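Local coordinates for Glyoxalase/bleomycin resistance protein/dioxygenase (Nostoc punctiforme PCC 73102, PDB 3KOL), which binds divalent metal, cobalt in this crystal, and is probably a glyoxalase- or dioxygenase-type enzyme of the vicinal oxygen chelate superfamily, at residues R34-L46 with A65-L77. Sequence-based numbering, arbitrary orientation.
Sequences RYFYGTILGLHEL and ANFITPDGTILDL. With CO (cobalt (II) ion), chain B.
F67 sets its ring against G38 of helix 30-40, a worked example of one aromatic packed against both a helix and the strand that follows it. The CA of G38 comes within 3.5 Å of F67 CE1, and with no side chain there the helix can settle this near. Y37 CB and the backbone N of G38 lie over one face, the carbonyl O of L43 meets the edge near the ring plane, E45 CB reaches F67 CE1 obliquely at 3.5 Å, and R34 CA stands 3.9 Å from F67 CZ. On the neighbouring helix residue, L75 CD2 sits over one face of the Y37 ring in a CH-pi contact, while F36 CD2 lies over the opposite face.

These contacts build one βαβββ module of the vicinal oxygen chelate fold: helix 30-40 packs on the sheet, and the short strand 44-45 forms its antiparallel edge beside 64-68. H44 and I68 are the hydrogen-bonded pair, I68 N donating to H44 O at 2.8 Å; L46 N reaches N66 O in a nearly straight bond (173°). Waters bridge H44 N to I68 O and N66 N to L46 O.

On the face away from F67, L46 CD2 packs on I68 CG2 at 3.7 Å, and H44 NE2 binds a cobalt distinct from that of H99 and E147. E45, extended with CG anti to the backbone N (chi1 177°), carries its carboxylate alongside the F67 ring, their planes 14° apart, where R34 grips it side-on: NE to OE2, NH2 to OE1. Y37 OH is hydrogen-bonded to D140 OD2, which helps hold the far end of that ring.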
loop_
_atom_site.group_PDB
_atom_site.type_symbol
_atom_site.label_atom_id
_atom_site.label_comp_id
_atom_site.label_asym_id
_atom_site.label_seq_id
_atom_site.Cartn_x
_atom_site.Cartn_y
_atom_site.Cartn_z
ATOM N N ARG A 34 2.683 -6.546 -15.180
ATOM C CA ARG A 34 3.554 -5.496 -15.714
ATOM C C ARG A 34 2.742 -4.732 -16.758
ATOM O O ARG A 34 2.870 -3.518 -16.899
ATOM C CB ARG A 34 4.797 -6.079 -16.401
ATOM C CG ARG A 34 5.820 -6.713 -15.476
ATOM C CD ARG A 34 7.075 -7.144 -16.256
ATOM N NE ARG A 34 7.813 -6.006 -16.813
ATOM C CZ ARG A 34 7.869 -5.702 -18.108
ATOM N NH1 ARG A 34 7.233 -6.453 -19.000
ATOM N NH2 ARG A 34 8.569 -4.653 -18.517
ATOM N N TYR A 35 1.903 -5.449 -17.497
ATOM C CA TYR A 35 1.086 -4.803 -18.519
ATOM C C TYR A 35 0.074 -3.856 -17.870
ATOM O O TYR A 35 -0.104 -2.715 -18.301
ATOM C CB TYR A 35 0.340 -5.850 -19.343
ATOM C CG TYR A 35 -0.214 -5.293 -20.634
ATOM C CD1 TYR A 35 0.614 -5.079 -21.734
ATOM C CD2 TYR A 35 -1.561 -4.946 -20.745
ATOM C CE1 TYR A 35 0.114 -4.534 -22.918
ATOM C CE2 TYR A 35 -2.071 -4.398 -21.922
ATOM C CZ TYR A 35 -1.227 -4.196 -23.003
ATOM O OH TYR A 35 -1.728 -3.661 -24.166
ATOM N N PHE A 36 -0.587 -4.346 -16.830
ATOM C CA PHE A 36 -1.591 -3.573 -16.100
ATOM C C PHE A 36 -1.001 -2.303 -15.479
ATOM O O PHE A 36 -1.431 -1.196 -15.787
ATOM C CB PHE A 36 -2.189 -4.449 -14.994
ATOM C CG PHE A 36 -3.305 -3.796 -14.220
ATOM C CD1 PHE A 36 -4.600 -3.761 -14.733
ATOM C CD2 PHE A 36 -3.068 -3.255 -12.960
ATOM C CE1 PHE A 36 -5.644 -3.201 -13.995
ATOM C CE2 PHE A 36 -4.103 -2.690 -12.213
ATOM C CZ PHE A 36 -5.393 -2.665 -12.729
ATOM N N TYR A 37 -0.016 -2.467 -14.598
ATOM C CA TYR A 37 0.588 -1.325 -13.915
ATOM C C TYR A 37 1.494 -0.442 -14.762
ATOM O O TYR A 37 1.433 0.779 -14.661
ATOM C CB TYR A 37 1.356 -1.810 -12.678
ATOM C CG TYR A 37 0.440 -2.331 -11.589
ATOM C CD1 TYR A 37 -0.357 -1.458 -10.851
ATOM C CD2 TYR A 37 0.340 -3.695 -11.328
ATOM C CE1 TYR A 37 -1.236 -1.930 -9.875
ATOM C CE2 TYR A 37 -0.540 -4.184 -10.356
ATOM C CZ TYR A 37 -1.323 -3.293 -9.633
ATOM O OH TYR A 37 -2.194 -3.774 -8.677
ATOM N N GLY A 38 2.329 -1.053 -15.597
ATOM C CA GLY A 38 3.240 -0.267 -16.414
ATOM C C GLY A 38 2.682 0.253 -17.728
ATOM O O GLY A 38 2.788 1.445 -18.034
ATOM N N THR A 39 2.077 -0.626 -18.514
ATOM C CA THR A 39 1.555 -0.220 -19.810
ATOM C C THR A 39 0.240 0.546 -19.766
ATOM O O THR A 39 0.134 1.648 -20.318
ATOM C CB THR A 39 1.410 -1.440 -20.734
ATOM O OG1 THR A 39 2.691 -2.070 -20.878
ATOM C CG2 THR A 39 0.903 -1.018 -22.113
ATOM N N ILE A 40 -0.765 -0.026 -19.117
ATOM C CA ILE A 40 -2.066 0.631 -19.037
ATOM C C ILE A 40 -2.102 1.805 -18.062
ATOM O O ILE A 40 -2.487 2.907 -18.442
ATOM C CB ILE A 40 -3.165 -0.373 -18.656
ATOM C CG1 ILE A 40 -3.281 -1.444 -19.746
ATOM C CG2 ILE A 40 -4.496 0.356 -18.472
ATOM C CD1 ILE A 40 -4.170 -2.620 -19.379
ATOM N N LEU A 41 -1.695 1.584 -16.814
ATOM C CA LEU A 41 -1.715 2.667 -15.831
ATOM C C LEU A 41 -0.547 3.649 -15.981
ATOM O O LEU A 41 -0.514 4.693 -15.328
ATOM C CB LEU A 41 -1.745 2.093 -14.412
ATOM C CG LEU A 41 -2.970 1.236 -14.064
ATOM C CD1 LEU A 41 -2.993 0.995 -12.573
ATOM C CD2 LEU A 41 -4.251 1.939 -14.487
ATOM N N GLY A 42 0.412 3.306 -16.835
ATOM C CA GLY A 42 1.538 4.192 -17.086
ATOM C C GLY A 42 2.610 4.400 -16.027
ATOM O O GLY A 42 3.391 5.343 -16.142
ATOM N N LEU A 43 2.672 3.552 -15.004
ATOM C CA LEU A 43 3.711 3.725 -13.985
ATOM C C LEU A 43 5.084 3.426 -14.588
ATOM O O LEU A 43 5.265 2.436 -15.303
ATOM C CB LEU A 43 3.455 2.818 -12.776
ATOM C CG LEU A 43 2.159 3.115 -12.011
ATOM C CD1 LEU A 43 1.965 2.088 -10.897
ATOM C CD2 LEU A 43 2.219 4.526 -11.425
ATOM N N HIS A 44 6.049 4.295 -14.309
ATOM C CA HIS A 44 7.395 4.119 -14.843
ATOM C C HIS A 44 8.101 2.946 -14.173
ATOM O O HIS A 44 8.055 2.789 -12.953
ATOM C CB HIS A 44 8.215 5.394 -14.657
ATOM C CG HIS A 44 9.463 5.424 -15.484
ATOM N ND1 HIS A 44 9.440 5.374 -16.862
ATOM C CD2 HIS A 44 10.771 5.468 -15.132
ATOM C CE1 HIS A 44 10.678 5.382 -17.323
ATOM N NE2 HIS A 44 11.505 5.439 -16.294
ATOM N N GLU A 45 8.761 2.123 -14.978
ATOM C CA GLU A 45 9.452 0.956 -14.454
ATOM C C GLU A 45 10.924 1.236 -14.162
ATOM O O GLU A 45 11.565 2.020 -14.856
ATOM C CB GLU A 45 9.325 -0.185 -15.464
ATOM C CG GLU A 45 10.050 -1.461 -15.093
ATOM C CD GLU A 45 9.692 -2.603 -16.020
ATOM O OE1 GLU A 45 9.609 -2.367 -17.247
ATOM O OE2 GLU A 45 9.496 -3.732 -15.524
ATOM N N LEU A 46 11.450 0.613 -13.112
ATOM C CA LEU A 46 12.860 0.773 -12.775
ATOM C C LEU A 46 13.630 -0.312 -13.520
ATOM O O LEU A 46 13.193 -1.460 -13.582
ATOM C CB LEU A 46 13.091 0.599 -11.270
ATOM C CG LEU A 46 12.402 1.574 -10.316
ATOM C CD1 LEU A 46 12.772 1.231 -8.877
ATOM C CD2 LEU A 46 12.832 2.988 -10.648
ATOM N N ALA A 65 9.516 -7.071 -10.316
ATOM C CA ALA A 65 9.412 -5.867 -11.127
ATOM C C ALA A 65 9.159 -4.702 -10.176
ATOM O O ALA A 65 8.464 -4.855 -9.173
ATOM C CB ALA A 65 8.267 -5.996 -12.129
ATOM N N ASN A 66 9.738 -3.548 -10.487
ATOM C CA ASN A 66 9.585 -2.357 -9.662
ATOM C C ASN A 66 9.065 -1.209 -10.518
ATOM O O ASN A 66 9.632 -0.908 -11.568
ATOM C CB ASN A 66 10.937 -1.942 -9.063
ATOM C CG ASN A 66 11.343 -2.776 -7.855
ATOM O OD1 ASN A 66 11.044 -3.962 -7.766
ATOM N ND2 ASN A 66 12.057 -2.150 -6.926
ATOM N N PHE A 67 7.990 -0.577 -10.067
ATOM C CA PHE A 67 7.400 0.566 -10.757
ATOM C C PHE A 67 7.397 1.700 -9.756
ATOM O O PHE A 67 7.415 1.462 -8.547
ATOM C CB PHE A 67 5.974 0.248 -11.212
ATOM C CG PHE A 67 5.912 -0.765 -12.316
ATOM C CD1 PHE A 67 6.078 -0.378 -13.641
ATOM C CD2 PHE A 67 5.753 -2.117 -12.028
ATOM C CE1 PHE A 67 6.090 -1.326 -14.665
ATOM C CE2 PHE A 67 5.764 -3.068 -13.040
ATOM C CZ PHE A 67 5.934 -2.671 -14.363
ATOM N N ILE A 68 7.394 2.933 -10.244
ATOM C CA ILE A 68 7.407 4.082 -9.347
ATOM C C ILE A 68 6.482 5.203 -9.786
ATOM O O ILE A 68 6.173 5.344 -10.969
ATOM C CB ILE A 68 8.802 4.700 -9.255
ATOM C CG1 ILE A 68 9.226 5.212 -10.635
ATOM C CG2 ILE A 68 9.790 3.682 -8.738
ATOM C CD1 ILE A 68 10.329 6.234 -10.605
ATOM N N THR A 69 6.025 5.992 -8.820
ATOM C CA THR A 69 5.204 7.146 -9.130
ATOM C C THR A 69 6.247 8.258 -9.248
ATOM O O THR A 69 7.367 8.122 -8.743
ATOM C CB THR A 69 4.184 7.453 -8.008
ATOM O OG1 THR A 69 4.837 7.414 -6.736
ATOM C CG2 THR A 69 3.053 6.422 -8.018
ATOM N N PRO A 70 5.911 9.367 -9.919
ATOM C CA PRO A 70 6.906 10.435 -10.048
ATOM C C PRO A 70 7.461 11.011 -8.748
ATOM O O PRO A 70 8.537 11.607 -8.751
ATOM C CB PRO A 70 6.187 11.478 -10.911
ATOM C CG PRO A 70 4.756 11.244 -10.609
ATOM C CD PRO A 70 4.650 9.742 -10.579
ATOM N N ASP A 71 6.748 10.834 -7.640
ATOM C CA ASP A 71 7.236 11.344 -6.361
ATOM C C ASP A 71 8.145 10.325 -5.655
ATOM O O ASP A 71 8.577 10.542 -4.521
ATOM C CB ASP A 71 6.062 11.746 -5.459
ATOM C CG ASP A 71 5.209 10.572 -5.055
ATOM O OD1 ASP A 71 5.341 9.503 -5.680
ATOM O OD2 ASP A 71 4.400 10.723 -4.118
ATOM N N GLY A 72 8.426 9.209 -6.326
ATOM C CA GLY A 72 9.325 8.218 -5.756
ATOM C C GLY A 72 8.789 6.968 -5.073
ATOM O O GLY A 72 9.564 6.055 -4.796
ATOM N N THR A 73 7.493 6.908 -4.788
ATOM C CA THR A 73 6.933 5.721 -4.140
ATOM C C THR A 73 7.055 4.522 -5.073
ATOM O O THR A 73 6.743 4.607 -6.266
ATOM C CB THR A 73 5.450 5.915 -3.771
ATOM O OG1 THR A 73 5.308 7.095 -2.977
ATOM C CG2 THR A 73 4.937 4.724 -2.968
ATOM N N ILE A 74 7.497 3.399 -4.520
ATOM C CA ILE A 74 7.693 2.193 -5.305
ATOM C C ILE A 74 6.613 1.139 -5.136
ATOM O O ILE A 74 6.106 0.915 -4.035
ATOM C CB ILE A 74 9.046 1.528 -4.963
ATOM C CG1 ILE A 74 10.186 2.503 -5.258
ATOM C CG2 ILE A 74 9.217 0.241 -5.777
ATOM C CD1 ILE A 74 11.542 2.060 -4.714
ATOM N N LEU A 75 6.269 0.494 -6.245
ATOM C CA LEU A 75 5.303 -0.598 -6.249
ATOM C C LEU A 75 6.129 -1.809 -6.663
ATOM O O LEU A 75 6.629 -1.867 -7.789
ATOM C CB LEU A 75 4.193 -0.360 -7.283
ATOM C CG LEU A 75 3.211 -1.523 -7.473
ATOM C CD1 LEU A 75 2.422 -1.737 -6.189
ATOM C CD2 LEU A 75 2.258 -1.225 -8.636
ATOM N N ASP A 76 6.308 -2.754 -5.747
ATOM C CA ASP A 76 7.073 -3.962 -6.043
ATOM C C ASP A 76 6.124 -5.079 -6.414
ATOM O O ASP A 76 5.124 -5.299 -5.734
ATOM C CB ASP A 76 7.891 -4.445 -4.833
ATOM C CG ASP A 76 9.043 -3.531 -4.486
ATOM O OD1 ASP A 76 9.619 -2.905 -5.400
ATOM O OD2 ASP A 76 9.394 -3.464 -3.285
ATOM N N LEU A 77 6.440 -5.783 -7.495
ATOM C CA LEU A 77 5.633 -6.910 -7.920
ATOM C C LEU A 77 6.515 -8.142 -7.775
ATOM O O LEU A 77 7.608 -8.196 -8.333
ATOM C CB LEU A 77 5.186 -6.748 -9.372
ATOM C CG LEU A 77 4.385 -5.488 -9.703
ATOM C CD1 LEU A 77 4.006 -5.524 -11.171
ATOM C CD2 LEU A 77 3.134 -5.404 -8.831
HETATM CO CO CO B . 13.569 5.223 -16.339
HETATM O O HOH W 1 5.457 6.774 -13.089
HETATM O O HOH W 2 11.802 -3.437 -12.184
HETATM O O HOH W 3 13.830 6.577 -17.818
HETATM O O HOH W 4 15.660 5.137 -16.233
#